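PDB 4XT0: protein LigF from Sphingobium sp. SYK-6, which acts in lignin degradation as a glutathione-dependent beta-etherase of the GST superfamily, cleaving beta-aryl ether bonds. Local coordinates for residues A[4-9]-A[60-65]; A[133-138]-A[151-156]. One frame throughout, in Å; residues are numbered along the deposited sequence.

Contact 1 (A[4-9]-A[60-65]); sequences MTLKLY and LWHDGK
The indole of Trp-61 lies beside Lys-7, both pointing the same way from the sheet, with Lys-7 CD 4.1 Å from Trp-61 CE3. The backbone N atoms of Asp-63 and Gly-64 sit above one face of this indole, toward its rim. Trp-61 has its CG opposite the backbone N (chi1 -173°), which turns the indole toward its own carbonyl and the turn that follows. The ring of Tyr-9 receives Trp-61 CB at its edge, in plane, 3.9 Å from CE1, and the imidazole edge of His-62 meets Thr-5 O, with CD2 3.5 Å from it. Lys-7 and Trp-61 form the antiparallel hydrogen-bonded pair: Trp-61 N reaches Lys-7 O at 2.8 Å, and Lys-7 N reaches Trp-61 O at 2.9 Å. Asp-63 N adds a bond to Thr-5 O where the type I' turn from His-62 to Lys-65 begins. On the sheet face carrying Leu-6, Leu-8 and Leu-60, Leu-6 CD2 packs 3.8 Å from Leu-60 CD1. Strands 6-10 and 59-62 are the inner strands of the thioredoxin-like sheet. Glu-32 of strand 32-35 pairs with Lys-7 NZ, while helices 15-26 and 70-80 cover the leucine face, where Tyr-76 OH bonds His-62 ND1.

Contact 2 (A[133-138]-A[151-156]); sequences EEFEEH and KWRRAR. With GSH (glutathione), chain B.
Glu-136 OE2 takes two N-H groups of Arg-153, the stronger from NH2 at 2.8 Å and a weak one from NE at 2.9 Å. Both are bent, with angles near 130° at the hydrogen, because one oxygen is shared between them. The NH2 donor comes in nearly along the C-O axis of the carboxylate, yet OE2 stands 23° out of the guanidinium plane. A bend at chi2 of Glu-136 curls the carboxylate round to meet the extended arginine about at a right angle.

Beside this salt bridge, Arg-156 runs over one face of the Phe-135 ring in the opposite direction. Its CD sits over the ring centre, 3.4 Å from the centroid, in a CH-pi contact; the guanidinium beyond it lies flat on the phenylalanine as an off-centre cation-pi stack, planes 28° apart. Asp-132 holds Arg-156 NH1 in a salt bridge, and the carbonyls of Met-130 and Ala-127 take NH2, which fixes the rotation of the guanidinium. The two segments belong to neighbouring helices, 132-142 and 146-157, of the all-helical C-terminal domain of the GST fold; the axes of segments 133-138 and 151-156 come within 11.3 Å and run nearly antiparallel. Phe-135 bridges this wide spacing: with CG opposite its backbone N, it reaches across until CZ lies 3.4 Å from Trp-152 O, which meets the ring edge. Cutting this side chain back to an alanine is likely to leave a gap between the helices and the Arg-156 chain without the face it lies on. Trp-152 also packs edge-to-face with Trp-119, and its NE1 donates a hydrogen bond to the glycine-end carboxylate oxygen O31 of glutathione, 3.1 Å away, while Gln-43 is among the other residues that bond the ligand.

Contact 1 belongs to the thioredoxin-like N-terminal domain and contact 2 to the helical C-terminal domain; their centres are 31 Å apart and they share no helix or strand. Both are partly buried, but only contact 1 reaches exposed residues, at the start of 4-9 and at its turn, whereas its leucines are buried under helices. Main-chain hydrogen bonds join its strands; between the helices of 133-138 and 151-156, the joining is done by side chains reaching across, through a salt bridge and through stacking on a buried phenylalanine. Their relation to glutathione differs too: in contact 2 Trp-152 bonds it directly, while the Leu-8 side chain of contact 1 remains about 9 Å from it.

Contact 1 (A[4-9]-A[60-65])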
ATOM      1  N   MET A   4     -14.438  26.423  10.901  1.00 83.36           N
ATOM      2  CA  MET A   4     -14.171  25.447   9.850  1.00 78.04           C
ATOM      3  C   MET A   4     -14.876  24.117  10.110  1.00 71.69           C
ATOM      4  O   MET A   4     -15.007  23.680  11.251  1.00 76.42           O
ATOM      5  CB  MET A   4     -12.663  25.210   9.709  1.00 79.16           C
ATOM      6  CG  MET A   4     -11.866  26.422   9.248  1.00 85.71           C
ATOM      7  SD  MET A   4     -12.258  26.949   7.568  1.00 86.44           S
ATOM      8  CE  MET A   4     -10.917  28.096   7.242  1.00 81.86           C
ATOM      9  N   THR A   5     -15.333  23.477   9.044  1.00 64.52           N
ATOM     10  CA  THR A   5     -15.854  22.124   9.141  1.00 55.92           C
ATOM     11  C   THR A   5     -14.810  21.138   8.613  1.00 44.83           C
ATOM     12  O   THR A   5     -14.936  19.931   8.804  1.00 42.80           O
ATOM     13  CB  THR A   5     -17.166  21.964   8.362  1.00 50.52           C
ATOM     14  OG1 THR A   5     -16.930  22.213   6.967  1.00 46.79           O
ATOM     15  CG2 THR A   5     -18.217  22.932   8.892  1.00 59.25           C
ATOM     16  N   LEU A   6     -13.791  21.671   7.943  1.00 31.85           N
ATOM     17  CA  LEU A   6     -12.659  20.878   7.460  1.00 32.54           C
ATOM     18  C   LEU A   6     -11.389  21.382   8.112  1.00 31.37           C
ATOM     19  O   LEU A   6     -11.102  22.581   8.062  1.00 24.45           O
ATOM     20  CB  LEU A   6     -12.509  20.971   5.940  1.00 30.64           C
ATOM     21  CG  LEU A   6     -13.133  19.985   4.959  1.00 34.74           C
ATOM     22  CD1 LEU A   6     -12.710  20.390   3.543  1.00 26.17           C
ATOM     23  CD2 LEU A   6     -12.727  18.547   5.264  1.00 31.74           C
ATOM     24  N   LYS A   7     -10.636  20.471   8.719  1.00 25.36           N
ATOM     25  CA  LYS A   7      -9.332  20.791   9.304  1.00 25.31           C
ATOM     26  C   LYS A   7      -8.316  19.735   8.891  1.00 28.85           C
ATOM     27  O   LYS A   7      -8.631  18.543   8.895  1.00 31.29           O
ATOM     28  CB  LYS A   7      -9.412  20.867  10.830  1.00 24.80           C
ATOM     29  CG  LYS A   7     -10.406  21.899  11.340  1.00 36.28           C
ATOM     30  CD  LYS A   7     -10.495  21.886  12.863  1.00 42.13           C
ATOM     31  CE  LYS A   7     -11.659  22.743  13.350  1.00 50.48           C
ATOM     32  NZ  LYS A   7     -11.579  24.135  12.792  1.00 54.67           N
ATOM     33  N   LEU A   8      -7.113  20.169   8.508  1.00 28.56           N
ATOM     34  CA  LEU A   8      -6.024  19.230   8.237  1.00 23.91           C
ATOM     35  C   LEU A   8      -4.884  19.418   9.241  1.00 28.50           C
ATOM     36  O   LEU A   8      -4.346  20.513   9.387  1.00 24.61           O
ATOM     37  CB  LEU A   8      -5.471  19.393   6.817  1.00 18.28           C
ATOM     38  CG  LEU A   8      -4.436  18.307   6.476  1.00 24.36           C
ATOM     39  CD1 LEU A   8      -5.136  16.947   6.250  1.00 22.15           C
ATOM     40  CD2 LEU A   8      -3.558  18.665   5.281  1.00 24.04           C
ATOM     41  N   TYR A   9      -4.519  18.331   9.905  1.00 25.72           N
ATOM     42  CA  TYR A   9      -3.404  18.288  10.841  1.00 25.06           C
ATOM     43  C   TYR A   9      -2.210  17.657  10.148  1.00 22.70           C
ATOM     44  O   TYR A   9      -2.294  16.492   9.739  1.00 21.77           O
ATOM     45  CB  TYR A   9      -3.789  17.479  12.077  1.00 22.83           C
ATOM     46  CG  TYR A   9      -4.927  18.088  12.845  1.00 28.98           C
ATOM     47  CD1 TYR A   9      -6.246  17.765  12.551  1.00 25.79           C
ATOM     48  CD2 TYR A   9      -4.683  19.007  13.859  1.00 32.94           C
ATOM     49  CE1 TYR A   9      -7.292  18.333  13.252  1.00 27.92           C
ATOM     50  CE2 TYR A   9      -5.719  19.578  14.565  1.00 29.96           C
ATOM     51  CZ  TYR A   9      -7.019  19.237  14.257  1.00 31.23           C
ATOM     52  OH  TYR A   9      -8.048  19.809  14.956  1.00 33.13           O
ATOM     53  N   LEU A  60      -7.231  14.166   8.746  1.00 22.51           N
ATOM     54  CA  LEU A  60      -8.275  15.116   8.344  1.00 20.05           C
ATOM     55  C   LEU A  60      -9.448  15.052   9.291  1.00 22.96           C
ATOM     56  O   LEU A  60      -9.962  13.974   9.575  1.00 24.39           O
ATOM     57  CB  LEU A  60      -8.781  14.841   6.925  1.00 19.39           C
ATOM     58  CG  LEU A  60      -9.887  15.809   6.452  1.00 22.00           C
ATOM     59  CD1 LEU A  60      -9.237  17.080   5.892  1.00 21.23           C
ATOM     60  CD2 LEU A  60     -10.804  15.171   5.405  1.00 17.05           C
ATOM     61  N   TRP A  61      -9.883  16.214   9.761  1.00 21.61           N
ATOM     62  CA  TRP A  61     -11.072  16.316  10.603  1.00 23.00           C
ATOM     63  C   TRP A  61     -12.194  16.923   9.765  1.00 26.66           C
ATOM     64  O   TRP A  61     -12.030  18.001   9.179  1.00 23.20           O
ATOM     65  CB  TRP A  61     -10.764  17.176  11.835  1.00 28.67           C
ATOM     66  CG  TRP A  61     -11.823  17.252  12.900  1.00 33.27           C
ATOM     67  CD1 TRP A  61     -11.880  16.514  14.051  1.00 33.02           C
ATOM     68  CD2 TRP A  61     -12.936  18.162  12.954  1.00 36.80           C
ATOM     69  NE1 TRP A  61     -12.962  16.897  14.804  1.00 36.17           N
ATOM     70  CE2 TRP A  61     -13.626  17.905  14.156  1.00 43.46           C
ATOM     71  CE3 TRP A  61     -13.411  19.167  12.105  1.00 34.91           C
ATOM     72  CZ2 TRP A  61     -14.775  18.616  14.528  1.00 47.29           C
ATOM     73  CZ3 TRP A  61     -14.551  19.870  12.474  1.00 40.62           C
ATOM     74  CH2 TRP A  61     -15.223  19.586  13.670  1.00 44.67           C
ATOM     75  N   HIS A  62     -13.320  16.226   9.675  1.00 23.22           N
ATOM     76  CA  HIS A  62     -14.424  16.722   8.857  1.00 23.70           C
ATOM     77  C   HIS A  62     -15.731  16.503   9.601  1.00 26.13           C
ATOM     78  O   HIS A  62     -16.217  15.376   9.711  1.00 22.60           O
ATOM     79  CB  HIS A  62     -14.431  16.052   7.476  1.00 23.16           C
ATOM     80  CG  HIS A  62     -15.582  16.468   6.606  1.00 21.14           C
ATOM     81  ND1 HIS A  62     -16.127  15.634   5.658  1.00 22.72           N
ATOM     82  CD2 HIS A  62     -16.286  17.624   6.551  1.00 20.87           C
ATOM     83  CE1 HIS A  62     -17.127  16.258   5.050  1.00 27.48           C
ATOM     84  NE2 HIS A  62     -17.246  17.465   5.577  1.00 21.27           N
ATOM     85  N   ASP A  63     -16.251  17.594  10.163  1.00 36.82           N
ATOM     86  CA  ASP A  63     -17.501  17.580  10.913  1.00 40.46           C
ATOM     87  C   ASP A  63     -17.478  16.587  12.066  1.00 39.49           C
ATOM     88  O   ASP A  63     -18.480  15.934  12.344  1.00 44.34           O
ATOM     89  CB  ASP A  63     -18.673  17.261   9.988  1.00 50.42           C
ATOM     90  CG  ASP A  63     -19.107  18.453   9.166  1.00 62.06           C
ATOM     91  OD1 ASP A  63     -19.003  19.588   9.669  1.00 69.89           O
ATOM     92  OD2 ASP A  63     -19.558  18.253   8.020  1.00 64.78           O
ATOM     93  N   GLY A  64     -16.337  16.465  12.731  1.00 36.22           N
ATOM     94  CA  GLY A  64     -16.235  15.569  13.873  1.00 40.68           C
ATOM     95  C   GLY A  64     -15.708  14.182  13.539  1.00 35.98           C
ATOM     96  O   GLY A  64     -15.464  13.372  14.428  1.00 39.89           O
ATOM     97  N   LYS A  65     -15.544  13.905  12.253  1.00 25.39           N
ATOM     98  CA  LYS A  65     -15.015  12.617  11.824  1.00 29.41           C
ATOM     99  C   LYS A  65     -13.540  12.775  11.455  1.00 28.89           C
ATOM    100  O   LYS A  65     -13.163  13.730  10.778  1.00 24.32           O
ATOM    101  CB  LYS A  65     -15.827  12.066  10.638  1.00 25.40           C
ATOM    102  CG  LYS A  65     -17.303  11.816  10.977  1.00 35.29           C
ATOM    103  CD  LYS A  65     -18.118  11.432   9.737  1.00 46.39           C
ATOM    104  CE  LYS A  65     -19.542  11.013  10.129  1.00 57.34           C
ATOM    105  NZ  LYS A  65     -20.411  10.624   8.969  1.00 55.29           N
TER

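Contact 2 (A[133-138]-A[151-156])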
ATOM      1  N   GLU A 133      18.380   9.675  28.261  1.00 94.16           N
ATOM      2  CA  GLU A 133      17.323   9.035  29.025  1.00 96.76           C
ATOM      3  C   GLU A 133      15.997   9.707  28.721  1.00 93.35           C
ATOM      4  O   GLU A 133      14.945   9.078  28.790  1.00 90.83           O
ATOM      5  CB  GLU A 133      17.607   9.092  30.520  1.00101.91           C
ATOM      6  CG  GLU A 133      19.092   8.939  30.893  1.00106.09           C
ATOM      7  CD  GLU A 133      19.335   8.186  32.187  1.00119.07           C
ATOM      8  OE1 GLU A 133      19.443   8.838  33.250  1.00126.79           O
ATOM      9  OE2 GLU A 133      19.549   6.948  32.093  1.00118.84           O
ATOM     10  N   GLU A 134      16.058  10.994  28.390  1.00 92.35           N
ATOM     11  CA  GLU A 134      14.854  11.772  28.122  1.00 89.48           C
ATOM     12  C   GLU A 134      14.293  11.356  26.771  1.00 85.28           C
ATOM     13  O   GLU A 134      13.078  11.270  26.583  1.00 79.68           O
ATOM     14  CB  GLU A 134      15.146  13.275  28.154  1.00 91.89           C
ATOM     15  CG  GLU A 134      13.927  14.140  27.887  1.00 91.60           C
ATOM     16  CD  GLU A 134      14.182  15.614  28.144  1.00101.74           C
ATOM     17  OE1 GLU A 134      15.188  15.955  28.810  1.00108.53           O
ATOM     18  OE2 GLU A 134      13.375  16.433  27.663  1.00101.17           O
ATOM     19  N   PHE A 135      15.205  11.090  25.843  1.00 80.33           N
ATOM     20  CA  PHE A 135      14.869  10.491  24.565  1.00 75.01           C
ATOM     21  C   PHE A 135      14.134   9.174  24.782  1.00 80.75           C
ATOM     22  O   PHE A 135      13.019   8.984  24.296  1.00 72.11           O
ATOM     23  CB  PHE A 135      16.140  10.269  23.744  1.00 74.43           C
ATOM     24  CG  PHE A 135      15.902   9.644  22.401  1.00 77.53           C
ATOM     25  CD1 PHE A 135      15.345  10.383  21.367  1.00 65.81           C
ATOM     26  CD2 PHE A 135      16.253   8.323  22.169  1.00 74.51           C
ATOM     27  CE1 PHE A 135      15.134   9.815  20.128  1.00 68.39           C
ATOM     28  CE2 PHE A 135      16.047   7.749  20.934  1.00 71.38           C
ATOM     29  CZ  PHE A 135      15.483   8.497  19.909  1.00 69.93           C
ATOM     30  N   GLU A 136      14.759   8.277  25.538  1.00 85.02           N
ATOM     31  CA  GLU A 136      14.206   6.945  25.749  1.00 90.84           C
ATOM     32  C   GLU A 136      12.873   6.996  26.496  1.00 91.25           C
ATOM     33  O   GLU A 136      11.979   6.193  26.232  1.00 82.34           O
ATOM     34  CB  GLU A 136      15.205   6.061  26.500  1.00 96.37           C
ATOM     35  CG  GLU A 136      15.125   4.593  26.097  1.00 99.64           C
ATOM     36  CD  GLU A 136      15.345   4.386  24.604  1.00 98.00           C
ATOM     37  OE1 GLU A 136      16.270   5.006  24.034  1.00 98.50           O
ATOM     38  OE2 GLU A 136      14.581   3.611  23.994  1.00 96.44           O
ATOM     39  N   GLU A 137      12.743   7.944  27.419  1.00 83.05           N
ATOM     40  CA  GLU A 137      11.488   8.132  28.137  1.00 84.40           C
ATOM     41  C   GLU A 137      10.359   8.476  27.180  1.00 78.46           C
ATOM     42  O   GLU A 137       9.266   7.917  27.272  1.00 77.61           O
ATOM     43  CB  GLU A 137      11.612   9.235  29.184  1.00 90.02           C
ATOM     44  CG  GLU A 137      10.320   9.487  29.944  1.00 98.58           C
ATOM     45  CD  GLU A 137      10.313  10.813  30.680  1.00109.86           C
ATOM     46  OE1 GLU A 137      11.228  11.634  30.446  1.00116.14           O
ATOM     47  OE2 GLU A 137       9.388  11.037  31.491  1.00111.81           O
ATOM     48  N   HIS A 138      10.631   9.403  26.267  1.00 75.13           N
ATOM     49  CA  HIS A 138       9.629   9.841  25.299  1.00 70.27           C
ATOM     50  C   HIS A 138       9.222   8.693  24.382  1.00 67.24           C
ATOM     51  O   HIS A 138       8.036   8.448  24.172  1.00 69.53           O
ATOM     52  CB  HIS A 138      10.149  11.018  24.470  1.00 67.74           C
ATOM     53  CG  HIS A 138       9.196  11.474  23.406  1.00 64.36           C
ATOM     54  ND1 HIS A 138       8.002  12.104  23.691  1.00 62.18           N
ATOM     55  CD2 HIS A 138       9.250  11.372  22.055  1.00 58.90           C
ATOM     56  CE1 HIS A 138       7.371  12.381  22.566  1.00 58.51           C
ATOM     57  NE2 HIS A 138       8.106  11.945  21.557  1.00 55.85           N
ATOM     58  N   LYS A 151      12.675   3.283  14.284  1.00 48.35           N
ATOM     59  CA  LYS A 151      13.122   4.326  13.360  1.00 55.99           C
ATOM     60  C   LYS A 151      13.717   5.530  14.101  1.00 57.21           C
ATOM     61  O   LYS A 151      14.762   6.047  13.704  1.00 59.00           O
ATOM     62  CB  LYS A 151      11.971   4.782  12.464  1.00 54.09           C
ATOM     63  CG  LYS A 151      12.156   4.415  11.004  1.00 54.49           C
ATOM     64  CD  LYS A 151      10.907   4.727  10.211  1.00 56.98           C
ATOM     65  CE  LYS A 151       9.843   3.655  10.397  1.00 68.52           C
ATOM     66  NZ  LYS A 151      10.083   2.450   9.548  1.00 75.75           N
ATOM     67  N   TRP A 152      13.055   5.967  15.171  1.00 51.16           N
ATOM     68  CA  TRP A 152      13.555   7.074  15.986  1.00 58.90           C
ATOM     69  C   TRP A 152      14.914   6.727  16.605  1.00 64.37           C
ATOM     70  O   TRP A 152      15.827   7.557  16.610  1.00 66.42           O
ATOM     71  CB  TRP A 152      12.545   7.457  17.085  1.00 56.70           C
ATOM     72  CG  TRP A 152      11.489   8.425  16.618  1.00 48.44           C
ATOM     73  CD1 TRP A 152      10.155   8.166  16.431  1.00 48.96           C
ATOM     74  CD2 TRP A 152      11.688   9.795  16.243  1.00 47.17           C
ATOM     75  NE1 TRP A 152       9.513   9.294  15.971  1.00 46.67           N
ATOM     76  CE2 TRP A 152      10.431  10.307  15.845  1.00 50.52           C
ATOM     77  CE3 TRP A 152      12.805  10.637  16.200  1.00 60.83           C
ATOM     78  CZ2 TRP A 152      10.265  11.626  15.416  1.00 44.26           C
ATOM     79  CZ3 TRP A 152      12.636  11.950  15.773  1.00 60.53           C
ATOM     80  CH2 TRP A 152      11.375  12.430  15.389  1.00 52.15           C
ATOM     81  N   ARG A 153      15.042   5.500  17.111  1.00 65.32           N
ATOM     82  CA  ARG A 153      16.292   5.032  17.715  1.00 66.35           C
ATOM     83  C   ARG A 153      17.435   5.032  16.706  1.00 61.77           C
ATOM     84  O   ARG A 153      18.556   5.427  17.022  1.00 62.53           O
ATOM     85  CB  ARG A 153      16.112   3.627  18.302  1.00 64.69           C
ATOM     86  CG  ARG A 153      15.210   3.591  19.518  1.00 68.64           C
ATOM     87  CD  ARG A 153      15.229   2.234  20.195  1.00 76.22           C
ATOM     88  NE  ARG A 153      14.503   2.256  21.465  1.00 81.29           N
ATOM     89  CZ  ARG A 153      13.188   2.092  21.573  1.00 75.04           C
ATOM     90  NH1 ARG A 153      12.462   1.892  20.483  1.00 70.56           N
ATOM     91  NH2 ARG A 153      12.602   2.128  22.766  1.00 74.71           N
ATOM     92  N   ARG A 154      17.130   4.590  15.492  1.00 58.56           N
ATOM     93  CA  ARG A 154      18.109   4.529  14.416  1.00 64.29           C
ATOM     94  C   ARG A 154      18.409   5.918  13.838  1.00 65.26           C
ATOM     95  O   ARG A 154      19.505   6.159  13.325  1.00 62.20           O
ATOM     96  CB  ARG A 154      17.617   3.577  13.323  1.00 61.61           C
ATOM     97  CG  ARG A 154      17.568   2.118  13.771  1.00 62.78           C
ATOM     98  CD  ARG A 154      16.969   1.204  12.696  1.00 62.85           C
ATOM     99  NE  ARG A 154      17.328  -0.195  12.929  1.00 67.28           N
ATOM    100  CZ  ARG A 154      16.742  -1.237  12.346  1.00 68.31           C
ATOM    101  NH1 ARG A 154      15.747  -1.053  11.488  1.00 67.36           N
ATOM    102  NH2 ARG A 154      17.144  -2.468  12.632  1.00 68.76           N
ATOM    103  N   ALA A 155      17.442   6.831  13.932  1.00 62.75           N
ATOM    104  CA  ALA A 155      17.659   8.230  13.541  1.00 61.93           C
ATOM    105  C   ALA A 155      18.682   8.922  14.445  1.00 67.36           C
ATOM    106  O   ALA A 155      19.496   9.726  13.983  1.00 69.74           O
ATOM    107  CB  ALA A 155      16.343   8.997  13.561  1.00 55.00           C
ATOM    108  N   ARG A 156      18.627   8.608  15.736  1.00 67.20           N
ATOM    109  CA  ARG A 156      19.524   9.204  16.721  1.00 72.11           C
ATOM    110  C   ARG A 156      20.847   8.441  16.817  1.00 76.49           C
ATOM    111  O   ARG A 156      21.899   9.044  17.040  1.00 81.87           O
ATOM    112  CB  ARG A 156      18.840   9.260  18.097  1.00 63.03           C
ATOM    113  CG  ARG A 156      19.703   9.812  19.239  1.00 70.12           C
ATOM    114  CD  ARG A 156      19.042   9.553  20.595  1.00 71.82           C
ATOM    115  NE  ARG A 156      19.821  10.045  21.731  1.00 78.67           N
ATOM    116  CZ  ARG A 156      19.584  11.192  22.360  1.00 80.97           C
ATOM    117  NH1 ARG A 156      20.342  11.561  23.385  1.00 79.67           N
ATOM    118  NH2 ARG A 156      18.589  11.975  21.961  1.00 75.94           N
TER
HETATM  119  N1  GSH B 301       0.701   5.444   6.194  1.00 25.30           N
HETATM  120  CA1 GSH B 301       0.663   6.790   6.785  1.00 26.35           C
HETATM  121  C1  GSH B 301       0.129   7.834   5.810  1.00 21.68           C
HETATM  122  O11 GSH B 301      -0.531   8.769   6.220  1.00 22.48           O
HETATM  123  O12 GSH B 301       0.390   7.755   4.496  1.00 25.24           O
HETATM  124  CB1 GSH B 301       2.096   7.169   7.210  1.00 19.83           C
HETATM  125  CG1 GSH B 301       2.037   8.488   7.973  1.00 21.53           C
HETATM  126  CD1 GSH B 301       3.441   8.955   8.308  1.00 26.25           C
HETATM  127  OE1 GSH B 301       4.390   8.216   8.130  1.00 24.19           O
HETATM  128  N2  GSH B 301       3.621  10.196   8.802  1.00 22.73           N
HETATM  129  CA2 GSH B 301       4.969  10.681   9.142  1.00 27.90           C
HETATM  130  C2  GSH B 301       5.027  10.980  10.626  1.00 26.11           C
HETATM  131  O2  GSH B 301       3.998  11.245  11.222  1.00 20.92           O
HETATM  132  CB2 GSH B 301       5.242  11.991   8.392  1.00 31.67           C
HETATM  133  SG2 GSH B 301       5.467  11.728   6.603  1.00 35.96           S
HETATM  134  N3  GSH B 301       6.215  10.973  11.297  1.00 31.94           N
HETATM  135  CA3 GSH B 301       6.226  11.305  12.732  1.00 38.10           C
HETATM  136  C3  GSH B 301       6.503  10.125  13.639  1.00 41.19           C
HETATM  137  O31 GSH B 301       6.866  10.335  14.775  1.00 44.17           O
HETATM  138  O32 GSH B 301       6.346   8.856  13.209  1.00 31.62           O